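Local structure of Lmo2349 protein (Listeria monocytogenes, 4GVO) at residues A[24-27]-A[31-34]; A[90-95]-A[219-224]; A[130-135]-A[167-172]; A[173-178]-A[184-189]. The protein probably binds L-cystine or a related amino acid outside the cell and delivers it to an ABC transporter. One frame throughout, in Å; residues are numbered along the deposited sequence. Where two conformers were deposited one is given.

Contact 1: residues A[24-27]-A[31-34]; sequences FLDE and LTGY
F24 O is met twice by the neighbouring strand. T32 N gives it a nearly straight hydrogen bond of 2.8 Å (163° at the hydrogen), and L31 CA adds a weaker CA-H...O approach. In return F24 N donates to T32 O over 3.1 Å, so F24 and T32 form an antiparallel hydrogen-bonded pair, followed by the non-hydrogen-bonded pair of L25 with L31. This is the beta hairpin of strands 23-25 and 31-32, and it shows how the two faces of such a ladder can differ in chemistry.

On one face the side chains of F24 and T32 flank each other. T32 CG2 sits over a face of the F24 ring, 3.9 Å from its centroid, in a CH-pi contact. The ring lies there because F24 chi1 is 76°, which sets CG between the backbone N and the carbonyl carbon; its CE1 atom also reaches G33 CA at 3.6 Å, obliquely. T32 OG1 is anti to its backbone N and turns to E37, leaving the methyl to the ring. On the other face L25 CD2 meets L31 CB at 4.1 Å, and L31 packs beyond the hairpin on F53 and T55.

Where the strands part, D26 OD1 takes hydrogen bonds from the backbone N of N28 and of K30, the first closing an Asx turn. Strand 23-25 also pairs with strand 18-19, which carries the pocket residue F19. The chemistry implies a division of labour: backbone bonds set the register, while the ring and methyl give one face an apolar patch beside G33, which holds the N-cap position before helix 34-44.

Contact 2: residues A[90-95]-A[219-224]; sequences NDVAYN and SIIDDG
V92 and I221 meet through one methyl each, V92 CG1 against I221 CD1 at 3.5 Å, and this apolar touch is the principal side-chain meeting between residues 90-95 and 219-224. The two side chains run past one another head to tail. I221 extends its chain with chi2 at 165°, so that CD1 is carried well away from the helix backbone, while V92 presents CG1 from a position anti to its own backbone N (chi1 179°). I221 CD1 also comes within 4.4 Å of A93 O, a loose approach to a carbonyl. Around the pair, V92 leans on L217 and Q218, about one turn before I221 on the same helix, and I221 on Q242 of the C-terminal tail.

In the two-lobed fold of solute-binding proteins, residues 90-95 lead into strand 95-104, which with strand 191-202 probably forms the crossing between lobes. Helix 207-222 probably belongs to the lobe this segment is leaving.

The polar interactions run beside the apolar touch. N90 ND2 bonds weakly to V92 O at 2.9 Å (129° at the hydrogen), bridging the turn, and also donates to D214 OD1. The same D214 takes the backbone N of D91 and of V92, one on each carboxylate oxygen, so a single helix aspartate grips the loop at D91 and V92.

Backbone bonds finish the helix: D223 N reaches S219 O at 3.1 Å, and G224 N reaches I221 O at 3.1 Å.

Contact 3: residues A[130-135]-A[167-172]; sequences ALVLKK and ATISTP
I169 faces helix 128-139 from strand 168-170 and divides its branches between two helix residues. With L133 it lies in opposed fashion, each side chain reaching alongside the other toward its base. L133 CD1 comes to 3.5 Å from I169 CG2, closer than usual for two methyl groups, and L133 CG stands 4.1 Å from I169 CD1. With V132 the geometry changes: the valine meets the isoleucine nearly perpendicularly, and the contact narrows to V132 CG1 against I169 CD1 at 4.0 Å.

Torsions explain the split. I169 has CG1 anti to its backbone N (chi1 -169°) and continues extended, so CD1 is carried forward between L133 and V132. CG2 takes the place between the backbone N and the carbonyl carbon; of the two helix residues, L133 is the one it meets. On the helix, consecutive residues V132 and L133 both direct their CB toward the strand, straddling the isoleucine.

The helix packs on the sheet region of what is probably the second lobe of this two-lobed binding-protein fold. L133 also rests on V121 and T123 of strand 120-123, I169 on T123, and both V132 and I169 on L193 of strand 191-202. Strand 168-170 itself pairs antiparallel with strand 95-104. The helix begins at the pocket: N128 and S127 line the amino acid site, and S127 OG is bonded to A130 N, while the side chain of V132 is about 9 Å from the bound histidine.

No polar bond joins the two segments; their attachment is wholly aliphatic and so depends on the close fit of branched side chains and not on directional bonds.

Contact 4: residues A[173-178]-A[184-189]; sequences FAVDFQ and IKEKVV
Q178 and E186 meet by polar ends, NE2 giving OE2 a weak, bent hydrogen bond of 2.9 Å. The amide and carboxylate planes stand 81° apart, so the two groups are steeply turned against each other. Two waters reinforce them: one accepts from Q178 NE2 at 2.7 Å and donates to I184 O, and the other donates to both Q178 OE1 and E186 OE2. The glutamine is thus pinned on both ends of its amide, and E186 OE2 receives both the weak NE2 bond and the water.

Beside this polar corner V175, one helical turn before Q178, lays CG1 against the backbone carbonyl of E186, 3.7 Å from its O. V175 CG2 makes the apolar contact, with V188 CG1 at 4.2 Å. Anti placement of Q178 CG to its backbone N, with an extended chain beyond, brings the amide to the strand. E186 O is in turn held by N179 ND2.

The axes of 173-178 and 186-189 approach to 8.3 Å and run roughly antiparallel (158°). E186 also rests on A157 and L160 of helix 156-162, and the strand pairs with 95-104, where V188 touches Q100 and T102.

On the family fold, contacts 1 and 2 probably lie in the first lobe and contacts 3 and 4 in the second. All four are partly buried, but their chemistry follows their place. Contact 1 is a hairpin made by backbone bonds and lies toward the surface at its turn; contact 2 is a small apolar touch of helix on loop. Contacts 3 and 4 each set a helix against a strand of one sheet, purely aliphatic in the first case and mixed in the second, where an amide, a carboxylate and two waters sit beside a valine pair; S170 CB of contact 3 packs on V175 CG2 of contact 4 at 3.8 Å. N95 of contact 2 touches F173 of contact 4.

Contact 1: residues A[24-27]-A[31-34]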
loop_
_atom_site.group_PDB
_atom_site.type_symbol
_atom_site.label_atom_id
_atom_site.label_comp_id
_atom_site.label_asym_id
_atom_site.label_seq_id
_atom_site.Cartn_x
_atom_site.Cartn_y
_atom_site.Cartn_z
ATOM N N PHE A 24 9.574 6.708 -1.510
ATOM C CA PHE A 24 9.883 7.554 -2.628
ATOM C C PHE A 24 11.239 8.208 -2.413
ATOM O O PHE A 24 11.766 8.187 -1.329
ATOM C CB PHE A 24 8.806 8.595 -2.845
ATOM C CG PHE A 24 8.851 9.738 -1.864
ATOM C CD1 PHE A 24 8.349 9.582 -0.572
ATOM C CD2 PHE A 24 9.406 10.961 -2.199
ATOM C CE1 PHE A 24 8.367 10.602 0.356
ATOM C CE2 PHE A 24 9.425 11.994 -1.278
ATOM C CZ PHE A 24 8.929 11.803 0.012
ATOM N N LEU A 25 11.808 8.755 -3.489
ATOM C CA LEU A 25 13.066 9.453 -3.436
ATOM C C LEU A 25 12.800 10.960 -3.386
ATOM O O LEU A 25 12.069 11.502 -4.232
ATOM C CB LEU A 25 13.899 9.089 -4.659
ATOM C CG LEU A 25 14.355 7.618 -4.747
ATOM C CD1 LEU A 25 14.746 7.275 -6.205
ATOM C CD2 LEU A 25 15.450 7.341 -3.721
ATOM N N ASP A 26 13.392 11.635 -2.413
ATOM C CA ASP A 26 13.227 13.105 -2.309
ATOM C C ASP A 26 14.147 13.849 -3.293
ATOM O O ASP A 26 14.802 13.214 -4.123
ATOM C CB ASP A 26 13.413 13.556 -0.849
ATOM C CG ASP A 26 14.870 13.524 -0.381
ATOM O OD1 ASP A 26 15.814 13.321 -1.211
ATOM O OD2 ASP A 26 15.061 13.689 0.856
ATOM N N GLU A 27 14.238 15.172 -3.134
ATOM C CA GLU A 27 14.996 16.021 -4.062
ATOM C C GLU A 27 16.498 15.743 -4.020
ATOM O O GLU A 27 17.239 16.135 -4.942
ATOM C CB GLU A 27 14.770 17.523 -3.769
ATOM C CG GLU A 27 13.348 17.925 -3.366
ATOM C CD GLU A 27 13.038 17.623 -1.904
ATOM O OE1 GLU A 27 13.575 18.330 -1.026
ATOM O OE2 GLU A 27 12.268 16.671 -1.631
ATOM N N LEU A 31 16.004 8.087 -0.084
ATOM C CA LEU A 31 14.800 7.283 0.061
ATOM C C LEU A 31 14.096 7.674 1.379
ATOM O O LEU A 31 14.715 7.715 2.438
ATOM C CB LEU A 31 15.148 5.801 0.035
ATOM C CG LEU A 31 14.028 4.815 0.058
ATOM C CD1 LEU A 31 13.228 4.814 -1.247
ATOM C CD2 LEU A 31 14.531 3.424 0.356
ATOM N N THR A 32 12.804 7.967 1.282
ATOM C CA THR A 32 12.074 8.409 2.465
ATOM C C THR A 32 10.579 8.108 2.297
ATOM O O THR A 32 10.211 7.353 1.421
ATOM C CB THR A 32 12.389 9.905 2.753
ATOM O OG1 THR A 32 11.897 10.266 4.037
ATOM C CG2 THR A 32 11.825 10.856 1.650
ATOM N N GLY A 33 9.729 8.670 3.169
ATOM C CA GLY A 33 8.317 8.385 3.251
ATOM C C GLY A 33 7.987 7.566 4.484
ATOM O O GLY A 33 8.873 7.030 5.138
ATOM N N TYR A 34 6.691 7.453 4.777
ATOM C CA TYR A 34 6.213 6.806 5.999
ATOM C C TYR A 34 6.843 5.431 6.249
ATOM O O TYR A 34 7.342 5.166 7.304
ATOM C CB TYR A 34 4.693 6.649 5.867
ATOM C CG TYR A 34 3.976 6.148 7.099
ATOM C CD1 TYR A 34 4.072 6.795 8.330
ATOM C CD2 TYR A 34 3.185 5.027 7.033
ATOM C CE1 TYR A 34 3.401 6.312 9.418
ATOM C CE2 TYR A 34 2.469 4.561 8.144
ATOM C CZ TYR A 34 2.590 5.196 9.334
ATOM O OH TYR A 34 1.922 4.775 10.484
#

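Contact 2: residues A[90-95]-A[219-224]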
loop_
_atom_site.group_PDB
_atom_site.type_symbol
_atom_site.label_atom_id
_atom_site.label_comp_id
_atom_site.label_asym_id
_atom_site.label_seq_id
_atom_site.Cartn_x
_atom_site.Cartn_y
_atom_site.Cartn_z
ATOM N N ASN A 90 3.799 -9.649 10.618
ATOM C CA ASN A 90 3.992 -9.335 12.022
ATOM C C ASN A 90 2.613 -9.067 12.662
ATOM O O ASN A 90 1.611 -8.932 11.945
ATOM C CB ASN A 90 4.986 -8.205 12.217
ATOM C CG ASN A 90 4.444 -6.878 11.768
ATOM O OD1 ASN A 90 4.104 -6.727 10.600
ATOM N ND2 ASN A 90 4.350 -5.919 12.685
ATOM N N ASP A 91 2.557 -9.010 14.001
ATOM C CA ASP A 91 1.283 -8.858 14.735
ATOM C C ASP A 91 0.781 -7.442 14.852
ATOM O O ASP A 91 -0.431 -7.231 15.055
ATOM C CB ASP A 91 1.380 -9.416 16.173
ATOM C CG ASP A 91 1.316 -10.946 16.240
ATOM O OD1 ASP A 91 1.182 -11.633 15.213
ATOM O OD2 ASP A 91 1.396 -11.477 17.367
ATOM N N VAL A 92 1.677 -6.460 14.769
ATOM C CA VAL A 92 1.296 -5.086 15.059
ATOM C C VAL A 92 1.111 -4.291 13.758
ATOM O O VAL A 92 2.064 -4.099 13.008
ATOM C CB VAL A 92 2.329 -4.424 15.980
ATOM C CG1 VAL A 92 1.937 -2.981 16.273
ATOM C CG2 VAL A 92 2.507 -5.245 17.284
ATOM N N ALA A 93 -0.092 -3.802 13.495
ATOM C CA ALA A 93 -0.371 -3.043 12.274
ATOM C C ALA A 93 0.211 -1.646 12.384
ATOM O O ALA A 93 0.370 -1.080 13.504
ATOM C CB ALA A 93 -1.891 -2.934 12.092
ATOM N N TYR A 94 0.540 -1.055 11.241
ATOM C CA TYR A 94 0.987 0.312 11.227
ATOM C C TYR A 94 0.225 1.259 10.290
ATOM O O TYR A 94 0.598 2.427 10.135
ATOM C CB TYR A 94 2.492 0.396 11.029
ATOM C CG TYR A 94 3.048 -0.007 9.670
ATOM C CD1 TYR A 94 3.432 -1.321 9.407
ATOM C CD2 TYR A 94 3.200 0.925 8.642
ATOM C CE1 TYR A 94 3.982 -1.686 8.197
ATOM C CE2 TYR A 94 3.779 0.590 7.443
ATOM C CZ TYR A 94 4.192 -0.723 7.217
ATOM O OH TYR A 94 4.765 -1.126 6.046
ATOM N N ASN A 95 -0.877 0.791 9.727
ATOM C CA ASN A 95 -1.813 1.664 9.004
ATOM C C ASN A 95 -3.121 0.876 8.793
ATOM O O ASN A 95 -3.133 -0.350 8.985
ATOM C CB ASN A 95 -1.270 2.153 7.642
ATOM C CG ASN A 95 -1.926 3.421 7.186
ATOM O OD1 ASN A 95 -2.702 4.037 7.949
ATOM N ND2 ASN A 95 -1.649 3.822 5.970
ATOM N N SER A 219 6.877 -0.238 20.889
ATOM C CA SER A 219 7.490 0.889 21.613
ATOM C C SER A 219 7.325 2.217 20.877
ATOM O O SER A 219 7.189 3.265 21.499
ATOM C CB SER A 219 8.963 0.613 21.933
ATOM O OG SER A 219 9.791 0.658 20.804
ATOM N N ILE A 220 7.314 2.181 19.552
ATOM C CA ILE A 220 7.043 3.340 18.716
ATOM C C ILE A 220 5.608 3.834 18.874
ATOM O O ILE A 220 5.352 5.037 18.875
ATOM C CB ILE A 220 7.413 2.993 17.261
ATOM C CG1 ILE A 220 8.943 2.842 17.140
ATOM C CG2 ILE A 220 6.891 4.005 16.238
ATOM C CD1 ILE A 220 9.397 2.095 15.889
ATOM N N ILE A 221 4.675 2.906 18.968
ATOM C CA ILE A 221 3.307 3.270 19.325
ATOM C C ILE A 221 3.266 3.899 20.720
ATOM O O ILE A 221 2.672 4.981 20.919
ATOM C CB ILE A 221 2.389 2.037 19.215
ATOM C CG1 ILE A 221 2.158 1.714 17.733
ATOM C CG2 ILE A 221 1.078 2.288 19.996
ATOM C CD1 ILE A 221 1.572 0.325 17.510
ATOM N N ASP A 222 3.892 3.241 21.663
ATOM C CA ASP A 222 3.681 3.542 23.087
ATOM C C ASP A 222 4.238 4.917 23.483
ATOM O O ASP A 222 3.695 5.578 24.383
ATOM C CB ASP A 222 4.280 2.474 23.990
ATOM C CG ASP A 222 3.515 1.148 23.958
ATOM O OD1 ASP A 222 2.443 1.083 23.358
ATOM O OD2 ASP A 222 3.994 0.148 24.517
ATOM N N ASP A 223 5.304 5.348 22.806
ATOM C CA ASP A 223 5.885 6.650 23.082
ATOM C C ASP A 223 5.377 7.819 22.222
ATOM O O ASP A 223 5.874 8.941 22.361
ATOM C CB ASP A 223 7.413 6.568 23.142
ATOM C CG ASP A 223 8.078 6.488 21.784
ATOM O OD1 ASP A 223 7.377 6.630 20.761
ATOM O OD2 ASP A 223 9.317 6.304 21.770
ATOM N N GLY A 224 4.366 7.555 21.385
ATOM C CA GLY A 224 3.756 8.574 20.573
ATOM C C GLY A 224 4.438 8.817 19.245
ATOM O O GLY A 224 3.998 9.660 18.482
#

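Contact 3: residues A[130-135]-A[167-172]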
loop_
_atom_site.group_PDB
_atom_site.type_symbol
_atom_site.label_atom_id
_atom_site.label_comp_id
_atom_site.label_asym_id
_atom_site.label_seq_id
_atom_site.Cartn_x
_atom_site.Cartn_y
_atom_site.Cartn_z
ATOM N N ALA A 130 -6.320 -5.171 -6.686
ATOM C CA ALA A 130 -6.559 -5.911 -7.909
ATOM C C ALA A 130 -7.276 -7.244 -7.634
ATOM O O ALA A 130 -8.133 -7.640 -8.415
ATOM C CB ALA A 130 -5.232 -6.120 -8.681
ATOM N N LEU A 131 -6.883 -7.947 -6.581
ATOM C CA LEU A 131 -7.499 -9.193 -6.188
ATOM C C LEU A 131 -8.958 -8.993 -5.767
ATOM O O LEU A 131 -9.839 -9.771 -6.142
ATOM C CB LEU A 131 -6.665 -9.885 -5.108
ATOM C CG LEU A 131 -7.215 -11.212 -4.597
ATOM C CD1 LEU A 131 -7.241 -12.251 -5.745
ATOM C CD2 LEU A 131 -6.438 -11.702 -3.392
ATOM N N VAL A 132 -9.181 -7.956 -4.959
ATOM C CA VAL A 132 -10.519 -7.600 -4.501
ATOM C C VAL A 132 -11.394 -7.363 -5.735
ATOM O O VAL A 132 -12.511 -7.893 -5.820
ATOM C CB VAL A 132 -10.434 -6.339 -3.595
ATOM C CG1 VAL A 132 -11.808 -5.687 -3.390
ATOM C CG2 VAL A 132 -9.740 -6.666 -2.271
ATOM N N LEU A 133 -10.917 -6.607 -6.721
ATOM C CA LEU A 133 -11.678 -6.401 -7.939
ATOM C C LEU A 133 -11.910 -7.681 -8.754
ATOM O O LEU A 133 -12.973 -7.888 -9.287
ATOM C CB LEU A 133 -10.986 -5.371 -8.843
ATOM C CG LEU A 133 -10.947 -3.926 -8.354
ATOM C CD1 LEU A 133 -9.916 -3.169 -9.229
ATOM C CD2 LEU A 133 -12.374 -3.327 -8.365
ATOM N N LYS A 134 -10.886 -8.531 -8.839
ATOM C CA LYS A 134 -11.003 -9.778 -9.574
ATOM C C LYS A 134 -12.126 -10.625 -8.988
ATOM O O LYS A 134 -12.925 -11.208 -9.741
ATOM C CB LYS A 134 -9.662 -10.532 -9.548
ATOM C CG LYS A 134 -9.671 -11.847 -10.300
ATOM C CD LYS A 134 -8.366 -12.626 -10.163
ATOM C CE LYS A 134 -7.276 -12.109 -11.104
ATOM N NZ LYS A 134 -7.617 -12.196 -12.561
ATOM N N LYS A 135 -12.171 -10.719 -7.669
ATOM C CA LYS A 135 -13.194 -11.544 -7.037
ATOM C C LYS A 135 -14.581 -10.979 -7.292
ATOM O O LYS A 135 -15.528 -11.731 -7.522
ATOM C CB LYS A 135 -12.925 -11.661 -5.565
ATOM C CG LYS A 135 -11.715 -12.510 -5.229
ATOM C CD LYS A 135 -11.487 -12.439 -3.763
ATOM C CE LYS A 135 -10.377 -13.364 -3.324
ATOM N NZ LYS A 135 -10.023 -13.183 -1.905
ATOM N N ALA A 167 -12.839 3.699 -13.641
ATOM C CA ALA A 167 -12.606 3.641 -12.199
ATOM C C ALA A 167 -11.298 2.972 -11.906
ATOM O O ALA A 167 -10.735 2.295 -12.778
ATOM C CB ALA A 167 -13.735 2.880 -11.457
ATOM N N THR A 168 -10.817 3.225 -10.689
ATOM C CA THR A 168 -9.735 2.445 -10.097
ATOM C C THR A 168 -10.212 2.015 -8.696
ATOM O O THR A 168 -11.395 2.168 -8.356
ATOM C CB THR A 168 -8.420 3.263 -10.055
ATOM O OG1 THR A 168 -7.345 2.417 -9.619
ATOM C CG2 THR A 168 -8.501 4.480 -9.167
ATOM N N ILE A 169 -9.282 1.490 -7.892
ATOM C CA ILE A 169 -9.542 1.151 -6.496
ATOM C C ILE A 169 -8.412 1.741 -5.672
ATOM O O ILE A 169 -7.243 1.633 -6.046
ATOM C CB ILE A 169 -9.742 -0.356 -6.303
ATOM C CG1 ILE A 169 -10.277 -0.660 -4.890
ATOM C CG2 ILE A 169 -8.523 -1.214 -6.689
ATOM C CD1 ILE A 169 -10.722 -2.093 -4.736
ATOM N N SER A 170 -8.767 2.473 -4.619
ATOM C CA SER A 170 -7.771 3.184 -3.829
ATOM C C SER A 170 -8.246 3.435 -2.412
ATOM O O SER A 170 -9.300 2.909 -2.019
ATOM C CB SER A 170 -7.307 4.510 -4.492
ATOM O OG SER A 170 -6.022 4.912 -3.921
ATOM N N THR A 171 -7.453 4.164 -1.618
ATOM C CA THR A 171 -7.777 4.427 -0.222
ATOM C C THR A 171 -7.775 5.943 -0.021
ATOM O O THR A 171 -6.955 6.630 -0.632
ATOM C CB THR A 171 -6.829 3.678 0.726
ATOM O OG1 THR A 171 -7.374 3.657 2.039
ATOM C CG2 THR A 171 -5.418 4.224 0.722
ATOM N N PRO A 172 -8.645 6.460 0.851
ATOM C CA PRO A 172 -8.718 7.902 1.046
ATOM C C PRO A 172 -7.399 8.630 1.309
ATOM O O PRO A 172 -7.192 9.711 0.727
ATOM C CB PRO A 172 -9.688 8.054 2.162
ATOM C CG PRO A 172 -10.662 6.961 1.886
ATOM C CD PRO A 172 -9.802 5.793 1.472
#

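Contact 4: residues A[173-178]-A[184-189]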
loop_
_atom_site.group_PDB
_atom_site.type_symbol
_atom_site.label_atom_id
_atom_site.label_comp_id
_atom_site.label_asym_id
_atom_site.label_seq_id
_atom_site.Cartn_x
_atom_site.Cartn_y
_atom_site.Cartn_z
ATOM N N PHE A 173 -6.479 8.118 2.154
ATOM C CA PHE A 173 -5.279 8.908 2.436
ATOM C C PHE A 173 -4.491 9.151 1.169
ATOM O O PHE A 173 -3.864 10.191 1.006
ATOM C CB PHE A 173 -4.389 8.314 3.567
ATOM C CG PHE A 173 -3.395 7.276 3.138
ATOM C CD1 PHE A 173 -2.194 7.636 2.545
ATOM C CD2 PHE A 173 -3.605 5.920 3.404
ATOM C CE1 PHE A 173 -1.247 6.674 2.210
ATOM C CE2 PHE A 173 -2.685 4.948 3.024
ATOM C CZ PHE A 173 -1.507 5.313 2.426
ATOM N N ALA A 174 -4.465 8.156 0.297
ATOM C CA ALA A 174 -3.687 8.229 -0.912
ATOM C C ALA A 174 -4.340 9.162 -1.936
ATOM O O ALA A 174 -3.658 9.963 -2.591
ATOM C CB ALA A 174 -3.394 6.838 -1.497
ATOM N N VAL A 175 -5.653 9.056 -2.094
ATOM C CA VAL A 175 -6.442 9.900 -2.967
ATOM C C VAL A 175 -6.299 11.369 -2.529
ATOM O O VAL A 175 -6.045 12.247 -3.354
ATOM C CB VAL A 175 -7.909 9.464 -2.961
ATOM C CG1 VAL A 175 -8.792 10.523 -3.669
ATOM C CG2 VAL A 175 -8.082 8.078 -3.598
ATOM N N ASP A 176 -6.412 11.608 -1.247
ATOM C CA ASP A 176 -6.365 12.955 -0.764
ATOM C C ASP A 176 -5.003 13.612 -1.024
ATOM O O ASP A 176 -4.918 14.785 -1.442
ATOM C CB ASP A 176 -6.726 13.040 0.722
ATOM C CG ASP A 176 -8.251 12.807 1.005
ATOM O OD1 ASP A 176 -9.027 12.605 0.041
ATOM O OD2 ASP A 176 -8.645 12.858 2.225
ATOM N N PHE A 177 -3.923 12.862 -0.794
ATOM C CA PHE A 177 -2.589 13.410 -1.010
ATOM C C PHE A 177 -2.349 13.704 -2.495
ATOM O O PHE A 177 -1.885 14.810 -2.878
ATOM C CB PHE A 177 -1.480 12.530 -0.425
ATOM C CG PHE A 177 -0.115 13.163 -0.526
ATOM C CD1 PHE A 177 0.196 14.245 0.268
ATOM C CD2 PHE A 177 0.815 12.727 -1.438
ATOM C CE1 PHE A 177 1.391 14.890 0.163
ATOM C CE2 PHE A 177 2.054 13.327 -1.513
ATOM C CZ PHE A 177 2.326 14.431 -0.718
ATOM N N GLN A 178 -2.753 12.775 -3.358
ATOM C CA GLN A 178 -2.574 12.980 -4.788
ATOM C C GLN A 178 -3.361 14.226 -5.295
ATOM O O GLN A 178 -2.841 14.969 -6.135
ATOM C CB GLN A 178 -2.983 11.718 -5.536
ATOM C CG GLN A 178 -2.697 11.795 -7.013
ATOM C CD GLN A 178 -3.115 10.532 -7.728
ATOM O OE1 GLN A 178 -2.408 9.490 -7.692
ATOM N NE2 GLN A 178 -4.264 10.611 -8.402
ATOM N N ILE A 184 -5.730 16.328 -12.094
ATOM C CA ILE A 184 -6.691 15.242 -12.205
ATOM C C ILE A 184 -7.204 15.019 -10.780
ATOM O O ILE A 184 -6.462 14.489 -9.937
ATOM C CB ILE A 184 -6.042 13.933 -12.767
ATOM C CG1 ILE A 184 -5.302 14.216 -14.097
ATOM C CG2 ILE A 184 -7.101 12.794 -12.855
ATOM C CD1 ILE A 184 -4.226 13.180 -14.433
ATOM N N LYS A 185 -8.436 15.410 -10.495
ATOM C CA LYS A 185 -9.036 15.147 -9.152
ATOM C C LYS A 185 -9.806 13.849 -9.159
ATOM O O LYS A 185 -10.666 13.613 -10.018
ATOM C CB LYS A 185 -9.969 16.290 -8.752
ATOM C CG LYS A 185 -9.361 17.679 -8.787
ATOM C CD LYS A 185 -8.150 17.860 -7.877
ATOM C CE LYS A 185 -7.722 19.332 -7.946
ATOM N NZ LYS A 185 -6.578 19.624 -7.051
ATOM N N GLU A 186 -9.515 13.029 -8.163
ATOM C CA GLU A 186 -10.184 11.757 -7.961
ATOM C C GLU A 186 -11.015 11.820 -6.718
ATOM O O GLU A 186 -10.828 12.665 -5.839
ATOM C CB GLU A 186 -9.154 10.666 -7.795
ATOM C CG GLU A 186 -8.337 10.428 -9.051
ATOM C CD GLU A 186 -7.259 9.378 -8.875
ATOM O OE1 GLU A 186 -7.211 8.745 -7.811
ATOM O OE2 GLU A 186 -6.378 9.243 -9.763
ATOM N N LYS A 187 -11.997 10.941 -6.640
ATOM C CA LYS A 187 -12.818 10.809 -5.409
ATOM C C LYS A 187 -13.144 9.334 -5.180
ATOM O O LYS A 187 -13.348 8.588 -6.143
ATOM C CB LYS A 187 -14.073 11.684 -5.454
ATOM C CG LYS A 187 -15.141 11.192 -6.389
ATOM C CD LYS A 187 -16.344 12.108 -6.395
ATOM C CE LYS A 187 -17.344 11.637 -7.436
ATOM N NZ LYS A 187 -18.399 12.668 -7.603
ATOM N N VAL A 188 -13.245 8.943 -3.907
ATOM C CA VAL A 188 -13.794 7.623 -3.571
ATOM C C VAL A 188 -15.312 7.668 -3.672
ATOM O O VAL A 188 -15.954 8.714 -3.410
ATOM C CB VAL A 188 -13.338 7.143 -2.151
ATOM C CG1 VAL A 188 -11.823 6.952 -2.127
ATOM C CG2 VAL A 188 -13.804 8.076 -1.036
ATOM N N VAL A 189 -15.894 6.547 -4.077
ATOM C CA VAL A 189 -17.342 6.402 -4.189
ATOM C C VAL A 189 -17.725 5.053 -3.618
ATOM O O VAL A 189 -16.934 4.119 -3.597
ATOM C CB VAL A 189 -17.872 6.557 -5.626
ATOM C CG1 VAL A 189 -17.653 7.980 -6.131
ATOM C CG2 VAL A 189 -17.277 5.540 -6.571
HETATM O O HOH W 1 -5.534 12.982 -7.930
HETATM O O HOH W 2 -3.839 7.463 -9.159
#